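Local structure of nitroreductase family protein (7DP1) at residues C173-W178 and G200-H205. The protein probably reduces nitro groups of dinitroaniline herbicides, using a bound flavin mononucleotide and NADPH as the electron donor. The protein carries 1 engineered substitution. Sequence-based numbering, arbitrary orientation.
With FMN (flavin mononucleotide), chain C.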
loop_
_atom_site.group_PDB
_atom_site.type_symbol
_atom_site.label_atom_id
_atom_site.label_comp_id
_atom_site.label_asym_id
_atom_site.label_seq_id
_atom_site.Cartn_x
_atom_site.Cartn_y
_atom_site.Cartn_z
ATOM N N CYS A 173 12.109 -5.594 6.850
ATOM C CA CYS A 173 10.995 -6.221 7.525
ATOM C C CYS A 173 10.022 -5.135 7.926
ATOM O O CYS A 173 10.341 -4.325 8.788
ATOM C CB CYS A 173 11.465 -6.991 8.771
ATOM S SG CYS A 173 10.148 -8.067 9.447
ATOM N N PRO A 174 8.838 -5.093 7.297
ATOM C CA PRO A 174 7.806 -4.188 7.809
ATOM C C PRO A 174 7.381 -4.673 9.193
ATOM O O PRO A 174 7.323 -5.878 9.416
ATOM C CB PRO A 174 6.682 -4.308 6.781
ATOM C CG PRO A 174 6.915 -5.640 6.125
ATOM C CD PRO A 174 8.369 -5.887 6.141
ATOM N N GLN A 175 7.158 -3.758 10.130
ATOM C CA GLN A 175 6.864 -4.148 11.516
ATOM C C GLN A 175 5.767 -3.315 12.154
ATOM O O GLN A 175 5.997 -2.164 12.502
ATOM C CB GLN A 175 8.097 -4.016 12.393
ATOM C CG GLN A 175 9.228 -4.965 12.114
ATOM C CD GLN A 175 10.282 -4.853 13.196
ATOM O OE1 GLN A 175 11.073 -3.912 13.205
ATOM N NE2 GLN A 175 10.278 -5.798 14.137
ATOM N N GLU A 176 4.600 -3.910 12.366
ATOM C CA GLU A 176 3.530 -3.210 13.068
ATOM C C GLU A 176 3.692 -3.304 14.576
ATOM O O GLU A 176 2.959 -2.661 15.332
ATOM C CB GLU A 176 2.177 -3.775 12.669
ATOM C CG GLU A 176 1.449 -2.927 11.683
ATOM C CD GLU A 176 0.486 -3.742 10.838
ATOM O OE1 GLU A 176 0.291 -4.945 11.131
ATOM O OE2 GLU A 176 -0.065 -3.168 9.880
ATOM N N CYS A 177 4.636 -4.127 15.017
ATOM C CA CYS A 177 4.818 -4.346 16.453
ATOM C C CYS A 177 5.101 -3.040 17.212
ATOM O O CYS A 177 4.737 -2.898 18.379
ATOM C CB CYS A 177 5.956 -5.345 16.688
ATOM S SG CYS A 177 7.541 -4.809 15.997
ATOM N N TRP A 178 5.722 -2.080 16.530
ATOM C CA TRP A 178 6.051 -0.785 17.131
ATOM C C TRP A 178 4.800 0.026 17.477
ATOM O O TRP A 178 4.810 0.852 18.399
ATOM C CB TRP A 178 6.969 0.015 16.187
ATOM C CG TRP A 178 8.293 -0.700 15.969
ATOM C CD1 TRP A 178 8.658 -1.434 14.874
ATOM C CD2 TRP A 178 9.383 -0.799 16.900
ATOM N NE1 TRP A 178 9.909 -1.968 15.063
ATOM C CE2 TRP A 178 10.378 -1.588 16.296
ATOM C CE3 TRP A 178 9.618 -0.274 18.179
ATOM C CZ2 TRP A 178 11.595 -1.868 16.921
ATOM C CZ3 TRP A 178 10.829 -0.561 18.810
ATOM C CH2 TRP A 178 11.800 -1.347 18.180
ATOM N N GLY A 200 6.778 0.281 11.682
ATOM C CA GLY A 200 8.209 0.423 11.476
ATOM C C GLY A 200 8.585 -0.349 10.226
ATOM O O GLY A 200 7.778 -1.143 9.722
ATOM N N LEU A 201 9.776 -0.080 9.694
ATOM C CA LEU A 201 10.363 -0.902 8.630
ATOM C C LEU A 201 11.833 -1.133 8.989
ATOM O O LEU A 201 12.650 -0.210 8.940
ATOM C CB LEU A 201 10.218 -0.237 7.252
ATOM C CG LEU A 201 10.796 -0.960 6.015
ATOM C CD1 LEU A 201 9.925 -2.170 5.572
ATOM C CD2 LEU A 201 11.055 0.005 4.826
ATOM N N ALA A 202 12.161 -2.333 9.445
ATOM C CA ALA A 202 13.556 -2.640 9.738
ATOM C C ALA A 202 14.301 -2.707 8.417
ATOM O O ALA A 202 13.805 -3.314 7.473
ATOM C CB ALA A 202 13.668 -3.934 10.498
ATOM N N ILE A 203 15.486 -2.102 8.344
ATOM C CA ILE A 203 16.260 -2.047 7.099
ATOM C C ILE A 203 17.710 -2.470 7.273
ATOM O O ILE A 203 18.380 -2.015 8.203
ATOM C CB ILE A 203 16.250 -0.620 6.497
ATOM C CG1 ILE A 203 14.854 -0.251 6.006
ATOM C CG2 ILE A 203 17.185 -0.525 5.304
ATOM C CD1 ILE A 203 14.768 1.154 5.451
ATOM N N GLY A 204 18.208 -3.309 6.358
ATOM C CA GLY A 204 19.597 -3.736 6.407
ATOM C C GLY A 204 19.957 -4.765 5.357
ATOM O O GLY A 204 19.185 -5.009 4.413
ATOM N N HIS A 205 21.141 -5.357 5.519
ATOM C CA HIS A 205 21.633 -6.388 4.630
ATOM C C HIS A 205 21.208 -7.747 5.171
ATOM O O HIS A 205 21.496 -8.074 6.326
ATOM C CB HIS A 205 23.160 -6.312 4.515
ATOM C CG HIS A 205 23.664 -5.058 3.867
ATOM N ND1 HIS A 205 23.912 -4.962 2.514
ATOM C CD2 HIS A 205 23.966 -3.844 4.391
ATOM C CE1 HIS A 205 24.358 -3.749 2.235
ATOM N NE2 HIS A 205 24.396 -3.050 3.354
HETATM N N1 FMN C . 6.409 -9.350 10.572
HETATM C C2 FMN C . 6.864 -9.510 11.864
HETATM O O2 FMN C . 7.542 -10.485 12.166
HETATM N N3 FMN C . 6.565 -8.584 12.837
HETATM C C4 FMN C . 5.807 -7.477 12.538
HETATM O O4 FMN C . 5.564 -6.644 13.430
HETATM C C4A FMN C . 5.336 -7.324 11.234
HETATM N N5 FMN C . 4.565 -6.233 10.896
HETATM C C5A FMN C . 4.110 -6.056 9.605
HETATM C C6 FMN C . 3.347 -4.929 9.308
HETATM C C7 FMN C . 2.875 -4.733 8.024
HETATM C C7M FMN C . 2.062 -3.525 7.676
HETATM C C8 FMN C . 3.167 -5.658 7.033
HETATM C C8M FMN C . 2.647 -5.379 5.652
HETATM C C9 FMN C . 3.930 -6.791 7.322
HETATM C C9A FMN C . 4.406 -6.998 8.619
HETATM N N10 FMN C . 5.167 -8.105 8.959
HETATM C C10 FMN C . 5.629 -8.267 10.256
HETATM C "C1'" FMN C . 5.541 -9.133 7.939
HETATM C "C2'" FMN C . 4.429 -10.108 7.562
HETATM O "O2'" FMN C . 4.328 -11.106 8.545
HETATM C "C3'" FMN C . 4.801 -10.748 6.228
HETATM O "O3'" FMN C . 4.664 -9.744 5.245
HETATM C "C4'" FMN C . 3.909 -11.919 5.826
HETATM O "O4'" FMN C . 4.023 -13.036 6.690
HETATM C "C5'" FMN C . 4.338 -12.368 4.450
HETATM O "O5'" FMN C . 5.682 -12.775 4.535
HETATM P P FMN C . 6.707 -12.125 3.481
HETATM O O1P FMN C . 8.107 -12.487 3.887
HETATM O O2P FMN C . 6.388 -12.653 2.092
HETATM O O3P FMN C . 6.517 -10.619 3.489
#
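Cys173 and Ala202, and two residues on Gln175 and Gly200, pair as antiparallel hydrogen-bonded positions of the nitroreductase sheet, where strand 171-175, outermost in this chain's sheet, runs beside strand 195-204. Four backbone bonds define this register; the pair at Gln175 and Gly200 is the shorter, Gln175 N to Gly200 O and Gly200 N to Gln175 O both measuring 2.7 Å, and every touching residue is buried, so packing is tight here. Between them Pro174 faces Leu201 at a non-hydrogen-bonded position, where proline's lack of an N-H costs the ladder nothing. Leu201 swings CG away from its backbone N (chi1 179°), which brings CD1 to 3.6 Å from Pro174 N, and Met162 of helix 148-167 touches both side chains.

On the face of Cys173, Gln175 and Ala202, the Gln175 amide lies over Ala202, its OE1 3.7 Å from Ala202 CB, and accepts Trp178 NE1 at 2.9 Å; the bond is nearly straight at the hydrogen (169°) and in the indole plane, yet it reaches OE1 from above the amide plane. Gln175 NE2 is given to Asn128 O, so both ends of the amide are held. Trp178 CD1 packs against Gly200 CA at 3.9 Å.

Residues from Ile203 on make no contact with 173-178, though Gly204 still bonds to Ala171; the more open end is His205, partly exposed to solvent.

The chain leaving the ladder turns to the flavin. Glu176 N donates to FMN N5 at 2.7 Å and Cys177 N to FMN O4 at 3.1 Å; these donors would probably polarise the oxidised ring and make N5 a better hydride acceptor, as in other flavoenzymes.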